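Local coordinates for protein cytochrome c' (PDB 2J8W) that carries a high-spin heme c without a sixth ligand and is linked to electron transfer, although its exact function is not known, at residues 9-14 and 52-57; 20-25 and 42-47; 47-52 and 95-100. All blocks are in the same frame, centred on the assembly; numbering follows the deposited sequence.

Contact 1 (9-14 and 52-57). With HEC (heme c), chain C.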
loop_
_atom_site.group_PDB
_atom_site.type_symbol
_atom_site.label_atom_id
_atom_site.label_comp_id
_atom_site.label_asym_id
_atom_site.label_seq_id
_atom_site.Cartn_x
_atom_site.Cartn_y
_atom_site.Cartn_z
ATOM N N ILE A 9 -7.270 8.135 8.268
ATOM C CA ILE A 9 -8.281 7.137 8.016
ATOM C C ILE A 9 -8.135 6.542 6.619
ATOM O O ILE A 9 -8.168 5.321 6.447
ATOM C CB ILE A 9 -9.697 7.738 8.216
ATOM C CG1 ILE A 9 -9.886 8.153 9.698
ATOM C CG2 ILE A 9 -10.711 6.728 7.769
ATOM C CD1 ILE A 9 -11.110 9.053 10.014
ATOM N N GLU A 10 -8.060 7.393 5.613
ATOM C CA GLU A 10 -7.972 6.862 4.256
ATOM C C GLU A 10 -6.691 6.046 4.098
ATOM O O GLU A 10 -6.653 5.054 3.367
ATOM C CB GLU A 10 -8.000 7.992 3.243
ATOM C CG GLU A 10 -9.322 8.732 3.087
ATOM C CD GLU A 10 -9.231 9.721 1.920
ATOM O OE1 GLU A 10 -9.345 9.269 0.775
ATOM O OE2 GLU A 10 -8.976 10.915 2.106
ATOM N N TYR A 11 -5.605 6.476 4.748
ATOM C CA TYR A 11 -4.319 5.753 4.676
ATOM C C TYR A 11 -4.448 4.381 5.274
ATOM O O TYR A 11 -4.047 3.393 4.656
ATOM C CB TYR A 11 -3.290 6.559 5.443
ATOM C CG TYR A 11 -1.908 5.945 5.495
ATOM C CD1 TYR A 11 -0.922 6.332 4.591
ATOM C CD2 TYR A 11 -1.568 5.041 6.482
ATOM C CE1 TYR A 11 0.385 5.801 4.658
ATOM C CE2 TYR A 11 -0.274 4.510 6.562
ATOM C CZ TYR A 11 0.672 4.869 5.646
ATOM O OH TYR A 11 1.930 4.332 5.744
ATOM N N ARG A 12 -5.004 4.261 6.483
ATOM C CA ARG A 12 -5.055 2.940 7.095
ATOM C C ARG A 12 -6.007 2.027 6.322
ATOM O O ARG A 12 -5.714 0.838 6.125
ATOM C CB ARG A 12 -5.430 3.051 8.574
ATOM C CG ARG A 12 -6.863 3.488 8.912
ATOM C CD ARG A 12 -6.879 4.221 10.234
ATOM N NE ARG A 12 -8.264 4.435 10.689
ATOM C CZ ARG A 12 -8.587 5.309 11.636
ATOM N NH1 ARG A 12 -7.642 6.048 12.178
ATOM N NH2 ARG A 12 -9.840 5.441 12.079
ATOM N N GLN A 13 -7.138 2.557 5.864
ATOM C CA GLN A 13 -8.018 1.755 5.034
ATOM C C GLN A 13 -7.319 1.254 3.796
ATOM O O GLN A 13 -7.474 0.087 3.422
ATOM C CB GLN A 13 -9.257 2.580 4.647
ATOM C CG GLN A 13 -10.210 2.850 5.822
ATOM C CD GLN A 13 -11.298 3.853 5.513
ATOM O OE1 GLN A 13 -11.232 4.574 4.506
ATOM N NE2 GLN A 13 -12.312 3.892 6.368
ATOM N N SER A 14 -6.613 2.141 3.124
ATOM C CA SER A 14 -5.878 1.787 1.913
ATOM C C SER A 14 -4.854 0.697 2.202
ATOM O O SER A 14 -4.732 -0.260 1.436
ATOM C CB SER A 14 -5.200 3.039 1.378
ATOM O OG SER A 14 -6.144 3.979 0.883
ATOM N N SER A 52 2.248 -4.432 6.309
ATOM C CA SER A 52 1.706 -4.697 7.638
ATOM C C SER A 52 2.191 -3.705 8.645
ATOM O O SER A 52 1.563 -3.566 9.690
ATOM C CB SER A 52 2.061 -6.072 8.148
ATOM O OG SER A 52 3.435 -6.167 8.473
ATOM N N LYS A 53 3.311 -3.037 8.336
ATOM C CA LYS A 53 3.937 -2.059 9.238
ATOM C C LYS A 53 3.325 -0.667 9.115
ATOM O O LYS A 53 3.753 0.261 9.808
ATOM C CB LYS A 53 5.455 -2.002 8.961
ATOM C CG LYS A 53 6.108 -3.389 9.204
ATOM C CD LYS A 53 7.493 -3.526 8.725
ATOM C CE LYS A 53 8.043 -4.857 9.141
ATOM N NZ LYS A 53 9.413 -5.019 8.600
ATOM N N LEU A 54 2.380 -0.505 8.200
ATOM C CA LEU A 54 1.818 0.807 7.904
ATOM C C LEU A 54 0.492 1.172 8.631
ATOM O O LEU A 54 0.405 2.260 9.170
ATOM C CB LEU A 54 1.632 0.981 6.387
ATOM C CG LEU A 54 2.863 0.692 5.522
ATOM C CD1 LEU A 54 2.577 1.007 4.086
ATOM C CD2 LEU A 54 4.072 1.522 6.088
ATOM N N PRO A 55 -0.578 0.373 8.550
ATOM C CA PRO A 55 -1.865 0.940 8.960
ATOM C C PRO A 55 -1.965 1.267 10.436
ATOM O O PRO A 55 -2.748 2.144 10.815
ATOM C CB PRO A 55 -2.862 -0.140 8.572
ATOM C CG PRO A 55 -2.049 -1.428 8.510
ATOM C CD PRO A 55 -0.694 -1.006 8.043
ATOM N N LEU A 56 -1.280 0.500 11.279
ATOM C CA LEU A 56 -1.442 0.646 12.722
ATOM C C LEU A 56 -0.697 1.878 13.227
ATOM O O LEU A 56 -0.885 2.240 14.370
ATOM C CB LEU A 56 -1.145 -0.695 13.433
ATOM C CG LEU A 56 -2.095 -1.829 12.988
ATOM C CD1 LEU A 56 -1.627 -3.243 13.235
ATOM C CD2 LEU A 56 -3.491 -1.657 13.648
ATOM N N THR A 57 0.034 2.570 12.357
ATOM C CA THR A 57 0.650 3.856 12.621
ATOM C C THR A 57 -0.292 5.026 12.413
ATOM O O THR A 57 0.055 6.168 12.672
ATOM C CB THR A 57 1.903 4.109 11.723
ATOM O OG1 THR A 57 1.518 4.352 10.362
ATOM C CG2 THR A 57 2.948 2.963 11.792
HETATM FE FE HEC C . -8.144 -4.999 9.419
HETATM C CHA HEC C . -10.140 -2.466 8.239
HETATM C CHB HEC C . -8.192 -6.458 6.377
HETATM C CHC HEC C . -5.543 -7.055 10.341
HETATM C CHD HEC C . -7.971 -3.452 12.460
HETATM N NA HEC C . -8.980 -4.525 7.655
HETATM C C1A HEC C . -9.828 -3.473 7.354
HETATM C C2A HEC C . -10.307 -3.586 6.002
HETATM C C3A HEC C . -9.765 -4.702 5.481
HETATM C C4A HEC C . -8.918 -5.288 6.504
HETATM C CMA HEC C . -9.909 -5.264 4.067
HETATM C CAA HEC C . -11.268 -2.616 5.320
HETATM C CBA HEC C . -10.537 -1.469 4.668
HETATM C CGA HEC C . -11.576 -0.627 3.864
HETATM O O1A HEC C . -12.755 -1.045 3.640
HETATM O O2A HEC C . -11.312 0.527 3.404
HETATM N NB HEC C . -7.008 -6.460 8.515
HETATM C C1B HEC C . -7.332 -6.985 7.305
HETATM C C2B HEC C . -6.536 -8.170 7.100
HETATM C C3B HEC C . -5.780 -8.334 8.193
HETATM C C4B HEC C . -6.063 -7.251 9.104
HETATM C CMB HEC C . -6.585 -9.099 5.876
HETATM C CAB HEC C . -4.750 -9.416 8.474
HETATM C CBB HEC C . -3.828 -9.803 7.456
HETATM N NC HEC C . -6.982 -5.175 11.011
HETATM C C1C HEC C . -5.991 -6.118 11.249
HETATM C C2C HEC C . -5.501 -6.048 12.604
HETATM C C3C HEC C . -6.168 -5.030 13.201
HETATM C C4C HEC C . -7.122 -4.495 12.234
HETATM C CMC HEC C . -4.400 -6.941 13.178
HETATM C CAC HEC C . -6.021 -4.498 14.663
HETATM C CBC HEC C . -4.851 -4.717 15.371
HETATM N ND HEC C . -8.906 -3.260 10.206
HETATM C C1D HEC C . -8.754 -2.855 11.534
HETATM C C2D HEC C . -9.558 -1.675 11.767
HETATM C C3D HEC C . -10.194 -1.370 10.497
HETATM C C4D HEC C . -9.754 -2.385 9.549
HETATM C CMD HEC C . -9.699 -0.919 13.071
HETATM C CAD HEC C . -11.082 -0.201 10.177
HETATM C CBD HEC C . -10.214 0.938 9.615
HETATM C CGD HEC C . -11.080 2.164 9.360
HETATM O O1D HEC C . -10.648 3.271 9.756
HETATM O O2D HEC C . -12.178 2.044 8.707
HETATM O O HOH W 1 3.057 5.313 8.061
#
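Tyr11 and Arg12, neighbours on helix 5-30, divide the turn at 54-57 between them. The Tyr11 side chain runs across that of Leu54 at about a right angle, its OH 3.4 Å from Leu54 CB. Leu54 O lies at the ring edge, near its plane, 3.5 Å from Tyr11 CE2. One residue on, Arg12 gives only the root of its side chain to the turn: its CB sits 3.6 Å from Pro55 O. CG is wedged between the backbone N and the carbonyl carbon (chi1 69°), and from there an extended chain carries the guanidinium away to the heme. Arg12 NE donates to the propionate oxygen HEC O1D at 2.8 Å, 163° at the hydrogen, with a weak second bond from NH2; the carboxylate meets the guanidinium at its edge. Gln13 NE2 takes the other oxygen, HEC O2D, at 3.0 Å and nearly straight. In this four-helix-bundle cytochrome c', the first helix thus both holds a heme propionate and packs on the loop after helix 38-52. A leucine in place of Gln13 has no amide to offer O2D, and the propionate would probably be freer to turn, held by Arg12 on its other oxygen. Further out, Arg12 NH1 bonds Ala58 O and NH2 bonds Thr63 O and Thr69 OG1, which probably fixes the guanidinium's rotation. The turn is braced by Leu54 O, which accepts from both Thr57 N and Thr57 OG1, the latter at 2.7 Å in the carbonyl plane. A water links Thr57 OG1 to Tyr11 OH, whose protein partner is His22 NE2 of the second subunit, so this edge of the contact reaches the dimer interface.

Contact 2 (20-25 and 42-47). With HEC (heme c), chain C.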
loop_
_atom_site.group_PDB
_atom_site.type_symbol
_atom_site.label_atom_id
_atom_site.label_comp_id
_atom_site.label_asym_id
_atom_site.label_seq_id
_atom_site.Cartn_x
_atom_site.Cartn_y
_atom_site.Cartn_z
ATOM N N ALA A 20 -5.030 -7.080 2.475
ATOM C CA ALA A 20 -5.995 -8.150 2.250
ATOM C C ALA A 20 -5.826 -8.768 0.872
ATOM O O ALA A 20 -5.928 -9.991 0.719
ATOM C CB ALA A 20 -7.414 -7.594 2.420
ATOM N N ASN A 21 -5.564 -7.944 -0.136
ATOM C CA ASN A 21 -5.438 -8.496 -1.478
ATOM C C ASN A 21 -4.212 -9.415 -1.585
ATOM O O ASN A 21 -4.299 -10.557 -2.050
ATOM C CB ASN A 21 -5.373 -7.392 -2.503
ATOM C CG ASN A 21 -5.337 -7.924 -3.866
ATOM O OD1 ASN A 21 -4.300 -8.336 -4.353
ATOM N ND2 ASN A 21 -6.520 -8.002 -4.495
ATOM N N HIS A 22 -3.063 -8.960 -1.129
ATOM C CA HIS A 22 -1.861 -9.775 -1.261
ATOM C C HIS A 22 -1.854 -10.960 -0.316
ATOM O O HIS A 22 -1.416 -12.045 -0.703
ATOM C CB HIS A 22 -0.624 -8.866 -1.142
ATOM C CG HIS A 22 -0.461 -8.010 -2.339
ATOM N ND1 HIS A 22 0.068 -8.505 -3.518
ATOM C CD2 HIS A 22 -0.904 -6.767 -2.623
ATOM C CE1 HIS A 22 -0.021 -7.561 -4.451
ATOM N NE2 HIS A 22 -0.597 -6.493 -3.931
ATOM N N PHE A 23 -2.380 -10.776 0.905
ATOM C CA PHE A 23 -2.521 -11.902 1.803
ATOM C C PHE A 23 -3.464 -12.951 1.218
ATOM O O PHE A 23 -3.213 -14.140 1.313
ATOM C CB PHE A 23 -2.991 -11.441 3.183
ATOM C CG PHE A 23 -3.109 -12.546 4.183
ATOM C CD1 PHE A 23 -2.013 -13.187 4.666
ATOM C CD2 PHE A 23 -4.337 -12.925 4.685
ATOM C CE1 PHE A 23 -2.104 -14.210 5.558
ATOM C CE2 PHE A 23 -4.440 -13.951 5.598
ATOM C CZ PHE A 23 -3.336 -14.571 6.036
ATOM N N GLY A 24 -4.537 -12.479 0.582
ATOM C CA GLY A 24 -5.473 -13.392 -0.028
ATOM C C GLY A 24 -4.867 -14.255 -1.115
ATOM O O GLY A 24 -5.256 -15.406 -1.294
ATOM N N ARG A 25 -3.889 -13.715 -1.846
ATOM C CA ARG A 25 -3.198 -14.502 -2.859
ATOM C C ARG A 25 -2.423 -15.646 -2.228
ATOM O O ARG A 25 -2.416 -16.780 -2.727
ATOM C CB ARG A 25 -2.249 -13.611 -3.669
ATOM C CG ARG A 25 -2.958 -12.526 -4.431
ATOM C CD ARG A 25 -1.986 -11.693 -5.239
ATOM N NE ARG A 25 -2.520 -10.362 -5.546
ATOM C CZ ARG A 25 -2.069 -9.577 -6.515
ATOM N NH1 ARG A 25 -1.019 -9.947 -7.210
ATOM N NH2 ARG A 25 -2.620 -8.396 -6.728
ATOM N N ALA A 42 6.377 -15.983 -2.048
ATOM C CA ALA A 42 7.354 -15.183 -1.348
ATOM C C ALA A 42 7.179 -13.692 -1.678
ATOM O O ALA A 42 7.307 -12.825 -0.804
ATOM C CB ALA A 42 8.806 -15.658 -1.687
ATOM N N GLU A 43 6.933 -13.381 -2.935
ATOM C CA GLU A 43 6.744 -11.985 -3.346
ATOM C C GLU A 43 5.519 -11.374 -2.647
ATOM O O GLU A 43 5.551 -10.239 -2.165
ATOM C CB GLU A 43 6.598 -11.862 -4.859
ATOM C CG GLU A 43 7.881 -12.161 -5.623
ATOM C CD GLU A 43 7.651 -12.316 -7.118
ATOM O OE1 GLU A 43 6.540 -12.458 -7.637
ATOM O OE2 GLU A 43 8.690 -12.390 -7.820
ATOM N N ASN A 44 4.426 -12.109 -2.608
ATOM C CA ASN A 44 3.227 -11.607 -1.956
ATOM C C ASN A 44 3.414 -11.508 -0.452
ATOM O O ASN A 44 2.939 -10.551 0.160
ATOM C CB ASN A 44 2.008 -12.437 -2.357
ATOM C CG ASN A 44 1.554 -12.115 -3.744
ATOM O OD1 ASN A 44 1.315 -10.951 -4.057
ATOM N ND2 ASN A 44 1.413 -13.129 -4.598
ATOM N N ILE A 45 4.105 -12.467 0.150
ATOM C CA ILE A 45 4.433 -12.386 1.554
ATOM C C ILE A 45 5.297 -11.185 1.900
ATOM O O ILE A 45 5.048 -10.491 2.873
ATOM C CB ILE A 45 5.071 -13.700 2.049
ATOM C CG1 ILE A 45 4.009 -14.796 2.102
ATOM C CG2 ILE A 45 5.702 -13.515 3.391
ATOM C CD1 ILE A 45 4.637 -16.200 2.341
ATOM N N ALA A 46 6.281 -10.920 1.051
ATOM C CA ALA A 46 7.158 -9.777 1.278
ATOM C C ALA A 46 6.354 -8.480 1.255
ATOM O O ALA A 46 6.591 -7.571 2.062
ATOM C CB ALA A 46 8.290 -9.742 0.270
ATOM N N LEU A 47 5.400 -8.377 0.336
ATOM C CA LEU A 47 4.538 -7.207 0.273
ATOM C C LEU A 47 3.643 -7.111 1.511
ATOM O O LEU A 47 3.510 -6.041 2.078
ATOM C CB LEU A 47 3.631 -7.218 -0.988
ATOM C CG LEU A 47 4.211 -6.792 -2.334
ATOM C CD1 LEU A 47 3.340 -7.098 -3.541
ATOM C CD2 LEU A 47 4.468 -5.287 -2.289
HETATM FE FE HEC C . -8.144 -4.999 9.419
HETATM C CHA HEC C . -10.140 -2.466 8.239
HETATM C CHB HEC C . -8.192 -6.458 6.377
HETATM C CHC HEC C . -5.543 -7.055 10.341
HETATM C CHD HEC C . -7.971 -3.452 12.460
HETATM N NA HEC C . -8.980 -4.525 7.655
HETATM C C1A HEC C . -9.828 -3.473 7.354
HETATM C C2A HEC C . -10.307 -3.586 6.002
HETATM C C3A HEC C . -9.765 -4.702 5.481
HETATM C C4A HEC C . -8.918 -5.288 6.504
HETATM C CMA HEC C . -9.909 -5.264 4.067
HETATM C CAA HEC C . -11.268 -2.616 5.320
HETATM C CBA HEC C . -10.537 -1.469 4.668
HETATM C CGA HEC C . -11.576 -0.627 3.864
HETATM O O1A HEC C . -12.755 -1.045 3.640
HETATM O O2A HEC C . -11.312 0.527 3.404
HETATM N NB HEC C . -7.008 -6.460 8.515
HETATM C C1B HEC C . -7.332 -6.985 7.305
HETATM C C2B HEC C . -6.536 -8.170 7.100
HETATM C C3B HEC C . -5.780 -8.334 8.193
HETATM C C4B HEC C . -6.063 -7.251 9.104
HETATM C CMB HEC C . -6.585 -9.099 5.876
HETATM C CAB HEC C . -4.750 -9.416 8.474
HETATM C CBB HEC C . -3.828 -9.803 7.456
HETATM N NC HEC C . -6.982 -5.175 11.011
HETATM C C1C HEC C . -5.991 -6.118 11.249
HETATM C C2C HEC C . -5.501 -6.048 12.604
HETATM C C3C HEC C . -6.168 -5.030 13.201
HETATM C C4C HEC C . -7.122 -4.495 12.234
HETATM C CMC HEC C . -4.400 -6.941 13.178
HETATM C CAC HEC C . -6.021 -4.498 14.663
HETATM C CBC HEC C . -4.851 -4.717 15.371
HETATM N ND HEC C . -8.906 -3.260 10.206
HETATM C C1D HEC C . -8.754 -2.855 11.534
HETATM C C2D HEC C . -9.558 -1.675 11.767
HETATM C C3D HEC C . -10.194 -1.370 10.497
HETATM C C4D HEC C . -9.754 -2.385 9.549
HETATM C CMD HEC C . -9.699 -0.919 13.071
HETATM C CAD HEC C . -11.082 -0.201 10.177
HETATM C CBD HEC C . -10.214 0.938 9.615
HETATM C CGD HEC C . -11.080 2.164 9.360
HETATM O O1D HEC C . -10.648 3.271 9.756
HETATM O O2D HEC C . -12.178 2.044 8.707
HETATM O O HOH W 2 0.624 -12.416 -7.350
#
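Between the first two helices of the bundle, 5-30 and 38-52, His22 and Asn44 form the polar centre of the contact, with Arg25 and Leu47 beside them. His22 ND1 donates to Asn44 OD1 over 2.8 Å, and at 171° the bond is almost straight. The acceptor lies practically in the imidazole plane, whereas the donor is tilted somewhat from the plane of the amide, ring and amide being turned 36° against each other. The two side chains cross at about a right angle. Here the helices run antiparallel, as neighbours do in an up-and-down four-helix bundle: the axes of these short helical segments approach to 8.6 Å, with 148° between their directions. Arg25 also comes up to this amide, its CD 3.6 Å from Asn44 OD1, and a water joins Arg25 NH1 to Asn44 ND2. Its guanidinium is centred over His22 CE1 and is held by Asn21 OD1, which both NE and NH2 grip side-on, each at 2.9 Å, from opposite faces of the amide plane. That same Asn21 oxygen stands over the centre of one imidazole face. Leu47 CD1 meets the opposite face in a CH-pi contact, 3.7 Å from the centroid; Leu47 is deposited in two conformers, so the contact is certain only for the one described. The remaining ring nitrogen, His22 NE2, is spoken for by Tyr11 of the second subunit, and Leu47 itself packs on Thr50 of that subunit. On the heme side of helix 5-30, Ala20 CB comes 3.8 Å from the methyl HEC CMA.

Contact 3 (47-52 and 95-100)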
loop_
_atom_site.group_PDB
_atom_site.type_symbol
_atom_site.label_atom_id
_atom_site.label_comp_id
_atom_site.label_asym_id
_atom_site.label_seq_id
_atom_site.Cartn_x
_atom_site.Cartn_y
_atom_site.Cartn_z
ATOM N N LEU A 47 5.400 -8.377 0.336
ATOM C CA LEU A 47 4.538 -7.207 0.273
ATOM C C LEU A 47 3.643 -7.111 1.511
ATOM O O LEU A 47 3.510 -6.041 2.078
ATOM C CB LEU A 47 3.631 -7.218 -0.988
ATOM C CG LEU A 47 4.211 -6.792 -2.334
ATOM C CD1 LEU A 47 3.340 -7.098 -3.541
ATOM C CD2 LEU A 47 4.468 -5.287 -2.289
ATOM N N VAL A 48 3.050 -8.226 1.923
ATOM C CA VAL A 48 2.261 -8.223 3.161
ATOM C C VAL A 48 3.104 -7.731 4.315
ATOM O O VAL A 48 2.680 -6.915 5.104
ATOM C CB VAL A 48 1.648 -9.615 3.432
ATOM C CG1 VAL A 48 1.061 -9.669 4.826
ATOM C CG2 VAL A 48 0.599 -9.958 2.374
ATOM N N SER A 49 4.313 -8.245 4.427
ATOM C CA SER A 49 5.179 -7.848 5.524
ATOM C C SER A 49 5.467 -6.353 5.517
ATOM O O SER A 49 5.332 -5.670 6.532
ATOM C CB SER A 49 6.471 -8.654 5.475
ATOM O OG SER A 49 7.275 -8.315 6.597
ATOM N N THR A 50 5.862 -5.830 4.376
ATOM C CA THR A 50 6.089 -4.387 4.242
ATOM C C THR A 50 4.834 -3.585 4.605
ATOM O O THR A 50 4.871 -2.626 5.386
ATOM C CB THR A 50 6.564 -4.091 2.833
ATOM O OG1 THR A 50 7.827 -4.748 2.651
ATOM C CG2 THR A 50 6.687 -2.586 2.526
ATOM N N LEU A 51 3.722 -3.958 4.002
ATOM C CA LEU A 51 2.481 -3.218 4.231
ATOM C C LEU A 51 1.975 -3.313 5.653
ATOM O O LEU A 51 1.333 -2.379 6.151
ATOM C CB LEU A 51 1.403 -3.714 3.261
ATOM C CG LEU A 51 1.596 -3.466 1.764
ATOM C CD1 LEU A 51 0.715 -4.402 0.952
ATOM C CD2 LEU A 51 1.335 -2.016 1.419
ATOM N N SER A 52 2.248 -4.432 6.309
ATOM C CA SER A 52 1.706 -4.697 7.638
ATOM C C SER A 52 2.191 -3.705 8.645
ATOM O O SER A 52 1.563 -3.566 9.690
ATOM C CB SER A 52 2.061 -6.072 8.148
ATOM O OG SER A 52 3.435 -6.167 8.473
ATOM N N LYS A 95 6.365 -14.520 11.447
ATOM C CA LYS A 95 6.402 -15.929 11.070
ATOM C C LYS A 95 6.071 -16.148 9.606
ATOM O O LYS A 95 6.666 -17.005 8.958
ATOM C CB LYS A 95 5.446 -16.733 11.927
ATOM C CG LYS A 95 5.829 -16.794 13.359
ATOM C CD LYS A 95 4.848 -17.705 14.079
ATOM C CE LYS A 95 5.408 -18.397 15.283
ATOM N NZ LYS A 95 4.544 -19.565 15.604
ATOM N N LEU A 96 5.123 -15.389 9.078
ATOM C CA LEU A 96 4.790 -15.478 7.675
ATOM C C LEU A 96 5.963 -15.097 6.821
ATOM O O LEU A 96 6.295 -15.767 5.840
ATOM C CB LEU A 96 3.583 -14.599 7.338
ATOM C CG LEU A 96 3.005 -14.703 5.921
ATOM C CD1 LEU A 96 2.376 -16.084 5.656
ATOM C CD2 LEU A 96 1.991 -13.564 5.693
ATOM N N ASP A 97 6.628 -14.006 7.179
ATOM C CA ASP A 97 7.816 -13.517 6.447
ATOM C C ASP A 97 8.887 -14.636 6.430
ATOM O O ASP A 97 9.449 -14.965 5.396
ATOM C CB ASP A 97 8.291 -12.195 7.147
ATOM C CG ASP A 97 9.461 -11.472 6.480
ATOM O OD1 ASP A 97 10.484 -12.093 6.300
ATOM O OD2 ASP A 97 9.381 -10.240 6.287
ATOM N N ALA A 98 9.156 -15.232 7.587
ATOM C CA ALA A 98 10.155 -16.277 7.686
ATOM C C ALA A 98 9.769 -17.466 6.798
ATOM O O ALA A 98 10.610 -18.068 6.114
ATOM C CB ALA A 98 10.333 -16.701 9.137
ATOM N N ALA A 99 8.493 -17.806 6.812
ATOM C CA ALA A 99 7.987 -18.913 6.010
ATOM C C ALA A 99 8.163 -18.644 4.520
ATOM O O ALA A 99 8.502 -19.539 3.754
ATOM C CB ALA A 99 6.548 -19.203 6.346
ATOM N N GLY A 100 7.880 -17.425 4.079
ATOM C CA GLY A 100 8.058 -17.061 2.685
ATOM C C GLY A 100 9.488 -17.262 2.230
ATOM O O GLY A 100 9.749 -17.672 1.117
#
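Ser49 and Asp97 join segments 47-52 and 95-100 by a hydrogen bond. Ser49 OG donates to Asp97 OD2 at 2.9 Å, using the anti lone pair of that oxygen, the one turned away from OD1. Both groups reach across in the same manner: OG of the serine and CG of the aspartate each stand opposite their own backbone nitrogen (chi1 -177° and -176°), beside the carbonyl carbon. Asp97 OD2 also approaches Ser49 CB, at 3.4 Å, so this one oxygen lies against both CB and OG of the serine. The stronger partner of Asp97 is Lys101, one turn further along the same helix, which forms a salt bridge with OD1. The two carboxylate oxygens are therefore divided between a charged neighbour and a neutral donor, which probably steadies the group's rotation. Within helix 38-52, Ser52 OG bonds Ser49 O at 2.8 Å, a serine hydroxyl turned back to the helix carbonyl three residues earlier.

The apolar part is slighter. Val48 CG1 touches Leu96 CD2 at 4.1 Å, the two side chains crossing at about a right angle. The heme lies about 6 Å from the Val48 side chain. Leu96 continues onto Ala111 and Val112 of helix 105-126, and Val48 onto His22 of helix 5-30. Residues from all four main helices thus meet here, in the core of the cytochrome c' four-helix bundle.

In the fold
The three contacts illustrate how a helical bundle varies its chemistry with position. Contacts 1 and 3 are mostly buried, contact 2 only partly. Contacts 1 and 2 share helix 5-30, contacts 2 and 3 share helix 38-52 and Leu47, and Ser52 belongs to both contacts 1 and 3. Contacts 2 and 3, with centres about 8 Å apart, touch directly: Ile45 CG2 lies 3.4 Å from Leu96 O. Contact 1 sits about 16 Å from each, centre to centre. There apolar loop packing accompanies charged binding of the heme propionate; contact 2 relies on a neutral amide-imidazole bond; contact 3 pairs a serine-carboxylate bond at a partly exposed aspartate with buried valine-leucine packing. All three border the second subunit.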